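Side-chain contact in hemoglobin subunit alpha (PDB 1GCV), which carries oxygen from the gills to the peripheral tissues, binding it at a heme iron within a tetramer of two alpha and two beta chains: residues A[96-101]-A[134-139]. Residues are numbered along the deposited sequence; the frame is centred on the assembly and turned at random.
Sequences QNFPML and ELSSRY. With HEM (protoporphyrin IX containing Fe), chain E.
The ring of Phe98 packs against Leu135, Ser136 and Tyr139 in a buried contact beside the heme, with leucine carbon over one face and hydroxyls round it, where the N-terminal part of helix 98-112 meets the end of helix 118-135 and the C-terminal tail of this globin. No hydrogen bond joins the two segments. Leu135 lays its CB over one face of the ring, off its centre, in a CH-pi contact 4.1 Å from the ring centroid and 17° off the normal. A chi1 of -65° sets the Phe98 ring beside its own backbone N and toward the tail, while one edge faces the porphyrin: CD1 lies 3.6 Å from the heme methine CHC, nearly in the ring plane. A flat, apolar side chain suits this place, since it can offer a face to leucine and an edge to porphyrin at once. Branched, apolar Leu135 serves both neighbours too, its CD2 reaching 3.7 Å from CAB of a heme vinyl group. Ser136 OG stands at another part of the phenyl edge, 3.3 Å from CD2 of Phe98; small enough to lie this close, it has its hydroxyl hydrogen-bonded to Cys132 O one turn back. The side chains of Phe98 and Tyr139 come from opposite directions, and Tyr139 OH lies obliquely 3.4 Å from Phe98 CZ. Tyrosine joins a ring for packing with a hydroxyl that makes a weak hydrogen bond to Val93 O, the link between the penultimate tyrosine and the FG corner familiar from deoxyhemoglobin. Beyond the contact, Leu101 packs on helix 21-35, while Tyr139 touches His87, the predicted proximal ligand on helix 81-91, and meets Trp37 of a neighbouring subunit.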
# COMPACT_ATOMS: atom_id res chain seq x y z
N GLN A 96 5.69 -5.27 3.42
CA GLN A 96 5.26 -3.99 2.86
C GLN A 96 6.45 -3.16 2.39
O GLN A 96 6.28 -2.21 1.64
CB GLN A 96 4.46 -3.21 3.90
CG GLN A 96 3.13 -3.88 4.22
CD GLN A 96 2.38 -3.26 5.39
OE1 GLN A 96 2.70 -3.51 6.56
NE2 GLN A 96 1.37 -2.45 5.08
N ASN A 97 7.65 -3.55 2.79
CA ASN A 97 8.86 -2.83 2.40
C ASN A 97 9.40 -3.21 1.01
O ASN A 97 10.01 -2.38 0.35
CB ASN A 97 9.97 -3.05 3.43
CG ASN A 97 9.73 -2.30 4.72
OD1 ASN A 97 9.32 -2.89 5.73
ND2 ASN A 97 9.97 -1.00 4.71
N PHE A 98 9.18 -4.46 0.59
CA PHE A 98 9.69 -4.93 -0.70
C PHE A 98 9.34 -4.03 -1.87
O PHE A 98 10.22 -3.63 -2.62
CB PHE A 98 9.22 -6.37 -0.95
CG PHE A 98 9.80 -7.36 0.03
CD1 PHE A 98 11.13 -7.28 0.43
CD2 PHE A 98 9.00 -8.37 0.58
CE1 PHE A 98 11.65 -8.17 1.37
CE2 PHE A 98 9.52 -9.26 1.51
CZ PHE A 98 10.85 -9.16 1.90
N PRO A 99 8.05 -3.71 -2.07
CA PRO A 99 7.63 -2.83 -3.17
C PRO A 99 8.24 -1.42 -3.07
O PRO A 99 8.46 -0.76 -4.09
CB PRO A 99 6.10 -2.80 -3.05
CG PRO A 99 5.76 -4.04 -2.28
CD PRO A 99 6.89 -4.22 -1.31
N MET A 100 8.49 -0.97 -1.84
CA MET A 100 9.09 0.34 -1.62
C MET A 100 10.50 0.36 -2.22
O MET A 100 10.88 1.30 -2.90
CB MET A 100 9.16 0.65 -0.12
CG MET A 100 7.81 0.99 0.52
SD MET A 100 7.95 1.19 2.32
CE MET A 100 6.24 0.91 2.84
N LEU A 101 11.26 -0.70 -1.96
CA LEU A 101 12.62 -0.80 -2.49
C LEU A 101 12.61 -0.99 -4.01
O LEU A 101 13.52 -0.52 -4.69
CB LEU A 101 13.38 -1.96 -1.84
CG LEU A 101 14.78 -2.26 -2.39
CD1 LEU A 101 15.71 -1.10 -2.09
CD2 LEU A 101 15.30 -3.54 -1.76
N GLU A 134 7.77 -13.54 -4.50
CA GLU A 134 8.44 -14.75 -4.04
C GLU A 134 8.99 -14.52 -2.64
O GLU A 134 8.86 -15.38 -1.76
CB GLU A 134 9.60 -15.10 -4.98
CG GLU A 134 9.16 -15.68 -6.31
CD GLU A 134 8.15 -16.80 -6.16
OE1 GLU A 134 8.30 -17.62 -5.22
OE2 GLU A 134 7.20 -16.86 -6.97
N LEU A 135 9.58 -13.35 -2.43
CA LEU A 135 10.16 -12.97 -1.14
C LEU A 135 9.13 -12.81 -0.02
O LEU A 135 9.48 -12.88 1.15
CB LEU A 135 10.96 -11.67 -1.29
CG LEU A 135 12.49 -11.76 -1.41
CD1 LEU A 135 12.90 -13.00 -2.19
CD2 LEU A 135 13.01 -10.50 -2.09
N SER A 136 7.87 -12.59 -0.39
CA SER A 136 6.80 -12.44 0.60
C SER A 136 6.01 -13.74 0.76
O SER A 136 5.06 -13.79 1.53
CB SER A 136 5.80 -11.35 0.16
OG SER A 136 6.44 -10.24 -0.45
N SER A 137 6.42 -14.78 0.05
CA SER A 137 5.70 -16.05 0.06
C SER A 137 5.93 -17.04 1.21
O SER A 137 5.22 -18.04 1.29
CB SER A 137 5.92 -16.78 -1.27
OG SER A 137 7.20 -17.38 -1.34
N ARG A 138 6.88 -16.78 2.09
CA ARG A 138 7.14 -17.72 3.18
C ARG A 138 7.06 -17.12 4.58
O ARG A 138 7.84 -17.48 5.45
CB ARG A 138 8.50 -18.39 2.98
CG ARG A 138 8.48 -19.49 1.94
CD ARG A 138 8.95 -18.98 0.59
NE ARG A 138 8.78 -19.96 -0.48
CZ ARG A 138 9.03 -21.26 -0.36
NH1 ARG A 138 9.47 -21.76 0.79
NH2 ARG A 138 8.85 -22.06 -1.40
N TYR A 139 6.11 -16.23 4.80
CA TYR A 139 5.95 -15.60 6.10
C TYR A 139 4.95 -16.33 6.99
O TYR A 139 5.11 -16.37 8.21
CB TYR A 139 5.51 -14.15 5.94
CG TYR A 139 6.64 -13.22 5.62
CD1 TYR A 139 7.29 -12.52 6.63
CD2 TYR A 139 7.06 -13.03 4.31
CE1 TYR A 139 8.32 -11.65 6.35
CE2 TYR A 139 8.10 -12.16 4.02
CZ TYR A 139 8.73 -11.47 5.04
OH TYR A 139 9.77 -10.61 4.75
CHA HEM E . 19.57 -9.63 3.80
CHB HEM E . 18.18 -9.61 -0.87
CHC HEM E . 14.66 -6.40 0.24
CHD HEM E . 16.19 -6.28 4.84
C1A HEM E . 19.46 -9.93 2.42
C2A HEM E . 20.40 -10.73 1.66
C3A HEM E . 20.05 -10.69 0.37
C4A HEM E . 18.87 -9.87 0.31
CMA HEM E . 20.72 -11.43 -0.80
CAA HEM E . 21.56 -11.52 2.21
CBA HEM E . 20.98 -12.70 2.96
CGA HEM E . 22.05 -13.50 3.68
O1A HEM E . 22.82 -12.91 4.46
O2A HEM E . 22.10 -14.73 3.45
C1B HEM E . 17.05 -8.79 -0.94
C2B HEM E . 16.35 -8.48 -2.19
C3B HEM E . 15.33 -7.60 -1.88
C4B HEM E . 15.43 -7.35 -0.44
CMB HEM E . 16.65 -9.09 -3.56
CAB HEM E . 14.34 -7.09 -2.74
CBB HEM E . 14.63 -6.50 -3.97
C1C HEM E . 14.81 -6.07 1.59
C2C HEM E . 14.12 -4.97 2.23
C3C HEM E . 14.53 -4.96 3.54
C4C HEM E . 15.49 -6.03 3.68
CMC HEM E . 13.17 -3.99 1.54
CAC HEM E . 14.12 -4.16 4.60
CBC HEM E . 13.98 -2.76 4.56
C1D HEM E . 17.19 -7.23 4.96
C2D HEM E . 17.95 -7.41 6.18
C3D HEM E . 18.92 -8.30 5.87
C4D HEM E . 18.75 -8.72 4.48
CMD HEM E . 17.70 -6.76 7.54
CAD HEM E . 20.00 -8.74 6.83
CBD HEM E . 21.21 -7.84 6.64
CGD HEM E . 22.46 -8.42 7.26
O1D HEM E . 22.54 -9.66 7.42
O2D HEM E . 23.36 -7.62 7.59
NA HEM E . 18.49 -9.40 1.58
NB HEM E . 16.46 -8.12 0.15
NC HEM E . 15.67 -6.73 2.47
ND HEM E . 17.65 -8.07 3.92
FE HEM E . 16.89 -8.29 2.09